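Local atomic coordinates of POP2 (Saccharomyces cerevisiae, PDB entry 1UOC), a protein that degrades poly(A) RNA from the 3' end and is probably a catalytic subunit of the CCR4-NOT mRNA deadenylase, represented here by the protein's RNase D domain. Residues S84-N89 / S257-S262; G90-N95 / Q250-L255. All blocks are in the same frame, centred on the assembly; numbering follows the deposited sequence.

Contact 1 (S84-N89 / S257-S262); sequences SLSDAN and SFCQLS
Ser-86 OG donates a hydrogen bond of 2.9 Å to the carbonyl oxygen of the next residue, Asp-87 O, and the same hydroxyl meets the sulfur of Cys-259 across the contact. The bond lies in the carbonyl plane and falls on a lone pair, which fixes the rotation of the hydroxyl toward that carbonyl where the strand 77-86 runs out into a loop. With chi1 at 82°, OG stands between the backbone N and the carbonyl carbon, a position from which it can reach forward to the carbonyl of the next residue and still face the helix.

Cys-259 carries the other side and gives up about half of the buried surface. Its SG reaches into the bend of the chain, lying 3.7 Å from Ser-86 OG and 3.8 Å from Asp-87 O. A third oxygen, Ala-88 O, comes within 3.7 Å of SG, yet these are van der Waals contacts and not hydrogen bonds. Farther along, Cys-259 CB rests 4.1 Å from the carbonyl carbon of Asn-89, which brings the loop backbone directly against the helix. With an alanine here in place of Ser-86, Asp-87 O is likely to lose its hydroxyl mate and a small gap to open beside the sulfur of Cys-259.

Within the loop, Asp-87 OD2 accepts the backbone N-H of Asn-91 and, weakly, that of Asn-89 at 2.8 Å; the latter has the pairing of an Asx turn. Ser-86 itself is backbone-bonded to His-40 of strand 40-48, one of its strand's two neighbours in the sheet. A strand end of the central mixed sheet thus meets the long helix 247-264, a packing that belongs to the RNase H-like fold of the DEDD nucleases.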
ATOM      1  N   SER A  84      -3.808  -5.846  -1.643  1.00 25.46           N
ATOM      2  CA  SER A  84      -3.657  -7.026  -2.468  1.00 27.00           C
ATOM      3  C   SER A  84      -3.015  -8.095  -1.585  1.00 28.03           C
ATOM      4  O   SER A  84      -2.150  -7.784  -0.757  1.00 26.37           O
ATOM      5  CB  SER A  84      -2.766  -6.721  -3.674  1.00 26.74           C
ATOM      6  OG  SER A  84      -2.966  -7.685  -4.690  1.00 26.96           O
ATOM      7  N   LEU A  85      -3.454  -9.340  -1.756  1.00 28.21           N
ATOM      8  CA  LEU A  85      -2.925 -10.452  -0.973  1.00 26.90           C
ATOM      9  C   LEU A  85      -2.325 -11.553  -1.831  1.00 26.73           C
ATOM     10  O   LEU A  85      -2.811 -11.825  -2.938  1.00 28.69           O
ATOM     11  CB  LEU A  85      -4.046 -11.061  -0.129  1.00 30.06           C
ATOM     12  CG  LEU A  85      -4.308 -10.520   1.271  1.00 29.32           C
ATOM     13  CD1 LEU A  85      -4.473  -9.022   1.227  1.00 33.35           C
ATOM     14  CD2 LEU A  85      -5.573 -11.187   1.814  1.00 30.66           C
ATOM     15  N   SER A  86      -1.277 -12.186  -1.319  1.00 26.59           N
ATOM     16  CA  SER A  86      -0.630 -13.307  -1.991  1.00 27.04           C
ATOM     17  C   SER A  86       0.285 -13.983  -0.975  1.00 28.58           C
ATOM     18  O   SER A  86       0.487 -13.461   0.126  1.00 28.41           O
ATOM     19  CB  SER A  86       0.209 -12.846  -3.181  1.00 25.85           C
ATOM     20  OG  SER A  86       1.485 -12.389  -2.740  1.00 31.47           O
ATOM     21  N   ASP A  87       0.831 -15.144  -1.333  1.00 29.62           N
ATOM     22  CA  ASP A  87       1.759 -15.829  -0.441  1.00 32.29           C
ATOM     23  C   ASP A  87       3.143 -15.267  -0.765  1.00 33.41           C
ATOM     24  O   ASP A  87       3.265 -14.366  -1.597  1.00 33.21           O
ATOM     25  CB  ASP A  87       1.691 -17.362  -0.637  1.00 33.87           C
ATOM     26  CG  ASP A  87       2.217 -17.832  -1.997  1.00 38.23           C
ATOM     27  OD1 ASP A  87       2.022 -19.030  -2.301  1.00 42.41           O
ATOM     28  OD2 ASP A  87       2.824 -17.040  -2.753  1.00 40.19           O
ATOM     29  N   ALA A  88       4.180 -15.790  -0.125  1.00 34.41           N
ATOM     30  CA  ALA A  88       5.534 -15.288  -0.338  1.00 35.96           C
ATOM     31  C   ALA A  88       6.034 -15.412  -1.777  1.00 36.41           C
ATOM     32  O   ALA A  88       6.866 -14.623  -2.216  1.00 35.35           O
ATOM     33  CB  ALA A  88       6.513 -15.996   0.623  1.00 35.81           C
ATOM     34  N   ASN A  89       5.520 -16.387  -2.515  1.00 39.38           N
ATOM     35  CA  ASN A  89       5.961 -16.582  -3.892  1.00 39.29           C
ATOM     36  C   ASN A  89       5.084 -15.901  -4.917  1.00 38.05           C
ATOM     37  O   ASN A  89       5.222 -16.152  -6.116  1.00 39.22           O
ATOM     38  CB  ASN A  89       6.048 -18.070  -4.207  1.00 41.08           C
ATOM     39  CG  ASN A  89       7.147 -18.760  -3.428  1.00 44.41           C
ATOM     40  OD1 ASN A  89       6.889 -19.693  -2.670  1.00 49.24           O
ATOM     41  ND2 ASN A  89       8.382 -18.300  -3.609  1.00 45.16           N
ATOM     42  N   SER A 257       5.397  -7.104  -8.105  1.00 31.91           N
ATOM     43  CA  SER A 257       6.781  -6.693  -8.232  1.00 32.75           C
ATOM     44  C   SER A 257       7.616  -7.175  -7.054  1.00 33.30           C
ATOM     45  O   SER A 257       8.715  -7.682  -7.244  1.00 34.33           O
ATOM     46  CB  SER A 257       6.869  -5.167  -8.364  1.00 32.50           C
ATOM     47  OG  SER A 257       6.272  -4.736  -9.578  1.00 32.21           O
ATOM     48  N   PHE A 258       7.096  -7.030  -5.840  1.00 34.00           N
ATOM     49  CA  PHE A 258       7.839  -7.476  -4.669  1.00 34.74           C
ATOM     50  C   PHE A 258       8.164  -8.963  -4.745  1.00 35.21           C
ATOM     51  O   PHE A 258       9.307  -9.372  -4.571  1.00 34.55           O
ATOM     52  CB  PHE A 258       7.045  -7.232  -3.380  1.00 32.81           C
ATOM     53  CG  PHE A 258       7.751  -7.705  -2.160  1.00 31.09           C
ATOM     54  CD1 PHE A 258       8.759  -6.936  -1.584  1.00 33.80           C
ATOM     55  CD2 PHE A 258       7.473  -8.960  -1.625  1.00 31.82           C
ATOM     56  CE1 PHE A 258       9.491  -7.418  -0.493  1.00 32.39           C
ATOM     57  CE2 PHE A 258       8.195  -9.452  -0.539  1.00 33.84           C
ATOM     58  CZ  PHE A 258       9.211  -8.676   0.030  1.00 33.24           C
ATOM     59  N   CYS A 259       7.141  -9.774  -4.978  1.00 35.01           N
ATOM     60  CA  CYS A 259       7.330 -11.207  -5.033  1.00 36.90           C
ATOM     61  C   CYS A 259       8.212 -11.684  -6.196  1.00 38.64           C
ATOM     62  O   CYS A 259       8.939 -12.667  -6.058  1.00 36.33           O
ATOM     63  CB  CYS A 259       5.960 -11.891  -5.059  1.00 34.73           C
ATOM     64  SG  CYS A 259       5.031 -11.668  -3.524  1.00 35.81           S
ATOM     65  N   GLN A 260       8.152 -10.994  -7.330  1.00 39.96           N
ATOM     66  CA  GLN A 260       8.965 -11.376  -8.477  1.00 42.01           C
ATOM     67  C   GLN A 260      10.407 -10.932  -8.259  1.00 43.80           C
ATOM     68  O   GLN A 260      11.344 -11.711  -8.463  1.00 42.41           O
ATOM     69  CB  GLN A 260       8.420 -10.748  -9.754  1.00 43.43           C
ATOM     70  CG  GLN A 260       9.150 -11.217 -10.995  1.00 49.08           C
ATOM     71  CD  GLN A 260       8.754 -12.627 -11.406  1.00 53.43           C
ATOM     72  OE1 GLN A 260       8.487 -13.489 -10.562  1.00 56.00           O
ATOM     73  NE2 GLN A 260       8.724 -12.873 -12.712  1.00 55.45           N
ATOM     74  N   LEU A 261      10.586  -9.677  -7.850  1.00 43.83           N
ATOM     75  CA  LEU A 261      11.928  -9.164  -7.594  1.00 46.91           C
ATOM     76  C   LEU A 261      12.590 -10.059  -6.550  1.00 48.89           C
ATOM     77  O   LEU A 261      13.759 -10.418  -6.670  1.00 49.51           O
ATOM     78  CB  LEU A 261      11.873  -7.722  -7.074  1.00 44.82           C
ATOM     79  CG  LEU A 261      13.218  -7.029  -6.794  1.00 44.56           C
ATOM     80  CD1 LEU A 261      14.044  -6.955  -8.076  1.00 41.73           C
ATOM     81  CD2 LEU A 261      12.973  -5.626  -6.245  1.00 41.05           C
ATOM     82  N   SER A 262      11.818 -10.423  -5.534  1.00 49.87           N
ATOM     83  CA  SER A 262      12.300 -11.273  -4.456  1.00 51.56           C
ATOM     84  C   SER A 262      12.703 -12.653  -4.968  1.00 52.79           C
ATOM     85  O   SER A 262      13.730 -13.192  -4.570  1.00 54.23           O
ATOM     86  CB  SER A 262      11.213 -11.412  -3.382  1.00 48.76           C
ATOM     87  OG  SER A 262      11.619 -12.290  -2.350  1.00 49.81           O
TER

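Contact 2 (G90-N95 / Q250-L255); sequences GNKPDN and QSLLML
Lys-92 lays its long side chain against two leucines of helix 247-264, Leu-252 and Leu-255, within the RNase H-like fold where the loop joining strands 77-86 and 99-103 passes beside that helix. These three buried residues make all the close approaches, and no hydrogen bond crosses the contact.

The lysine does most of the touching, with its last carbon, CE, and the nitrogen beyond it. Its chain runs nearly extended through chi2 and chi3 and then bends at the last torsion, chi4 -74°, which turns NZ off the line of the chain. Leu-252 meets it obliquely: its methyl CD1 sits 3.8 Å from Lys-92 CE. One turn farther along the helix, Leu-255 comes end to end with the lysine, its CD2 4.2 Å from the same CE. Both leucines hold CG anti to the backbone N, and at chi1 -174° Leu-255 sends its branch out toward the loop.

A buried ammonium group among methyls needs oxygens, and they come from the sheet side. Lys-92 NZ is hydrogen-bonded to Leu-85 O and Ser-84 OG on strand 77-86, and to Ser-98 OG; three neutral acceptors of this kind would probably stabilise the charge in place of a carboxylate. The lysine's backbone N is tied in turn to Tyr-13 OH.

The same helical segment begins with Gln-250, predicted to bind the catalytic divalent metal, and Leu-252 lies about 8 Å, side chain to side chain, from Ser-44, also predicted for that site. The contact finishes at the nitrogen itself: Leu-255 CD2 approaches Lys-92 NZ to 4.0 Å.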
ATOM      1  N   GLY A  90       4.173 -15.052  -4.450  1.00 36.76           N
ATOM      2  CA  GLY A  90       3.304 -14.334  -5.366  1.00 36.13           C
ATOM      3  C   GLY A  90       2.099 -15.103  -5.875  1.00 37.17           C
ATOM      4  O   GLY A  90       1.397 -14.628  -6.769  1.00 37.92           O
ATOM      5  N   ASN A  91       1.858 -16.291  -5.323  1.00 36.50           N
ATOM      6  CA  ASN A  91       0.707 -17.088  -5.722  1.00 35.25           C
ATOM      7  C   ASN A  91      -0.533 -16.441  -5.130  1.00 35.65           C
ATOM      8  O   ASN A  91      -0.475 -15.853  -4.045  1.00 32.50           O
ATOM      9  CB  ASN A  91       0.816 -18.509  -5.179  1.00 36.92           C
ATOM     10  CG  ASN A  91       2.032 -19.236  -5.696  1.00 41.41           C
ATOM     11  OD1 ASN A  91       2.644 -20.022  -4.971  1.00 45.41           O
ATOM     12  ND2 ASN A  91       2.385 -18.995  -6.959  1.00 39.22           N
ATOM     13  N   LYS A  92      -1.649 -16.562  -5.846  1.00 35.90           N
ATOM     14  CA  LYS A  92      -2.918 -16.001  -5.415  1.00 35.64           C
ATOM     15  C   LYS A  92      -4.020 -17.036  -5.631  1.00 37.93           C
ATOM     16  O   LYS A  92      -3.842 -17.993  -6.385  1.00 39.10           O
ATOM     17  CB  LYS A  92      -3.216 -14.734  -6.218  1.00 33.55           C
ATOM     18  CG  LYS A  92      -2.261 -13.556  -5.926  1.00 30.81           C
ATOM     19  CD  LYS A  92      -2.510 -12.390  -6.910  1.00 28.32           C
ATOM     20  CE  LYS A  92      -2.111 -11.028  -6.333  1.00 29.21           C
ATOM     21  NZ  LYS A  92      -3.072 -10.517  -5.293  1.00 25.47           N
ATOM     22  N   PRO A  93      -5.162 -16.881  -4.946  1.00 37.53           N
ATOM     23  CA  PRO A  93      -6.253 -17.842  -5.123  1.00 40.39           C
ATOM     24  C   PRO A  93      -6.728 -17.876  -6.573  1.00 44.20           C
ATOM     25  O   PRO A  93      -6.864 -16.826  -7.204  1.00 45.13           O
ATOM     26  CB  PRO A  93      -7.322 -17.330  -4.156  1.00 41.05           C
ATOM     27  CG  PRO A  93      -6.974 -15.869  -3.972  1.00 36.45           C
ATOM     28  CD  PRO A  93      -5.490 -15.907  -3.896  1.00 36.60           C
ATOM     29  N   ASP A  94      -6.971 -19.078  -7.104  1.00 47.30           N
ATOM     30  CA  ASP A  94      -7.410 -19.232  -8.494  1.00 49.38           C
ATOM     31  C   ASP A  94      -8.857 -18.799  -8.719  1.00 48.85           C
ATOM     32  O   ASP A  94      -9.269 -18.523  -9.845  1.00 48.12           O
ATOM     33  CB  ASP A  94      -7.215 -20.680  -8.967  1.00 54.20           C
ATOM     34  CG  ASP A  94      -5.740 -21.083  -9.045  1.00 57.23           C
ATOM     35  OD1 ASP A  94      -4.918 -20.265  -9.517  1.00 59.31           O
ATOM     36  OD2 ASP A  94      -5.408 -22.224  -8.650  1.00 57.70           O
ATOM     37  N   ASN A  95      -9.623 -18.737  -7.642  1.00 49.03           N
ATOM     38  CA  ASN A  95     -11.009 -18.307  -7.714  1.00 49.45           C
ATOM     39  C   ASN A  95     -11.242 -17.117  -6.799  1.00 48.28           C
ATOM     40  O   ASN A  95     -10.679 -17.044  -5.712  1.00 51.15           O
ATOM     41  CB  ASN A  95     -11.954 -19.436  -7.303  1.00 52.68           C
ATOM     42  CG  ASN A  95     -12.379 -20.294  -8.472  1.00 56.81           C
ATOM     43  OD1 ASN A  95     -13.512 -20.775  -8.517  1.00 59.80           O
ATOM     44  ND2 ASN A  95     -11.475 -20.496  -9.428  1.00 58.16           N
ATOM     45  N   GLN A 250      -2.546  -0.439  -8.301  1.00 32.85           N
ATOM     46  CA  GLN A 250      -1.242  -0.071  -7.765  1.00 30.98           C
ATOM     47  C   GLN A 250      -0.807  -1.023  -6.652  1.00 28.58           C
ATOM     48  O   GLN A 250       0.352  -1.423  -6.600  1.00 27.44           O
ATOM     49  CB  GLN A 250      -1.267   1.365  -7.226  1.00 34.55           C
ATOM     50  CG  GLN A 250      -1.207   2.453  -8.295  1.00 40.00           C
ATOM     51  CD  GLN A 250       0.154   2.530  -8.969  1.00 44.43           C
ATOM     52  OE1 GLN A 250       1.154   2.886  -8.338  1.00 49.46           O
ATOM     53  NE2 GLN A 250       0.203   2.185 -10.256  1.00 46.18           N
ATOM     54  N   SER A 251      -1.722  -1.379  -5.757  1.00 26.04           N
ATOM     55  CA  SER A 251      -1.350  -2.285  -4.674  1.00 26.23           C
ATOM     56  C   SER A 251      -1.008  -3.614  -5.324  1.00 26.37           C
ATOM     57  O   SER A 251      -0.062  -4.286  -4.932  1.00 26.10           O
ATOM     58  CB  SER A 251      -2.491  -2.450  -3.648  1.00 23.50           C
ATOM     59  OG  SER A 251      -3.621  -3.128  -4.197  1.00 24.00           O
ATOM     60  N   LEU A 252      -1.771  -3.973  -6.350  1.00 26.56           N
ATOM     61  CA  LEU A 252      -1.534  -5.206  -7.080  1.00 28.60           C
ATOM     62  C   LEU A 252      -0.150  -5.222  -7.757  1.00 29.66           C
ATOM     63  O   LEU A 252       0.588  -6.203  -7.656  1.00 30.34           O
ATOM     64  CB  LEU A 252      -2.640  -5.414  -8.126  1.00 25.97           C
ATOM     65  CG  LEU A 252      -2.401  -6.534  -9.149  1.00 29.05           C
ATOM     66  CD1 LEU A 252      -2.148  -7.872  -8.447  1.00 25.93           C
ATOM     67  CD2 LEU A 252      -3.611  -6.616 -10.075  1.00 27.20           C
ATOM     68  N   LEU A 253       0.199  -4.134  -8.435  1.00 30.11           N
ATOM     69  CA  LEU A 253       1.480  -4.039  -9.136  1.00 30.29           C
ATOM     70  C   LEU A 253       2.630  -4.144  -8.152  1.00 31.13           C
ATOM     71  O   LEU A 253       3.653  -4.781  -8.420  1.00 32.94           O
ATOM     72  CB  LEU A 253       1.573  -2.700  -9.900  1.00 28.37           C
ATOM     73  CG  LEU A 253       2.761  -2.521 -10.860  1.00 29.97           C
ATOM     74  CD1 LEU A 253       2.790  -3.668 -11.862  1.00 28.82           C
ATOM     75  CD2 LEU A 253       2.653  -1.181 -11.599  1.00 28.41           C
ATOM     76  N   MET A 254       2.444  -3.491  -7.014  1.00 32.94           N
ATOM     77  CA  MET A 254       3.409  -3.454  -5.925  1.00 31.15           C
ATOM     78  C   MET A 254       3.732  -4.863  -5.448  1.00 30.72           C
ATOM     79  O   MET A 254       4.892  -5.265  -5.400  1.00 32.75           O
ATOM     80  CB  MET A 254       2.794  -2.650  -4.780  1.00 31.54           C
ATOM     81  CG  MET A 254       3.751  -2.052  -3.783  1.00 34.97           C
ATOM     82  SD  MET A 254       2.839  -1.152  -2.507  1.00 35.93           S
ATOM     83  CE  MET A 254       2.034   0.084  -3.519  1.00 26.96           C
ATOM     84  N   LEU A 255       2.696  -5.619  -5.090  1.00 30.92           N
ATOM     85  CA  LEU A 255       2.867  -6.991  -4.601  1.00 30.88           C
ATOM     86  C   LEU A 255       3.490  -7.939  -5.646  1.00 31.57           C
ATOM     87  O   LEU A 255       4.336  -8.774  -5.324  1.00 31.00           O
ATOM     88  CB  LEU A 255       1.511  -7.540  -4.154  1.00 28.89           C
ATOM     89  CG  LEU A 255       1.508  -8.904  -3.479  1.00 28.86           C
ATOM     90  CD1 LEU A 255       2.316  -8.811  -2.176  1.00 30.37           C
ATOM     91  CD2 LEU A 255       0.077  -9.355  -3.207  1.00 26.08           C
TER

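How the contacts relate
The centres of contacts 1 and 2 lie about 7 Å apart, on the same side of the chain's centre, and both draw their second segment from helix 247-264, contact 2 from the earlier turns and contact 1 from the later ones. Their first segments follow one another directly, 84-89 and then 90-95, so the chain runs out of strand 77-86 past the helix and on toward strand 99-103. The two also touch, with Ser-86 OG 3.4 Å from Leu-255 CD2. Together they fasten the end of an inner strand, 77-86, and the loop after it to the helix that carries Gln-250, a predicted metal ligand.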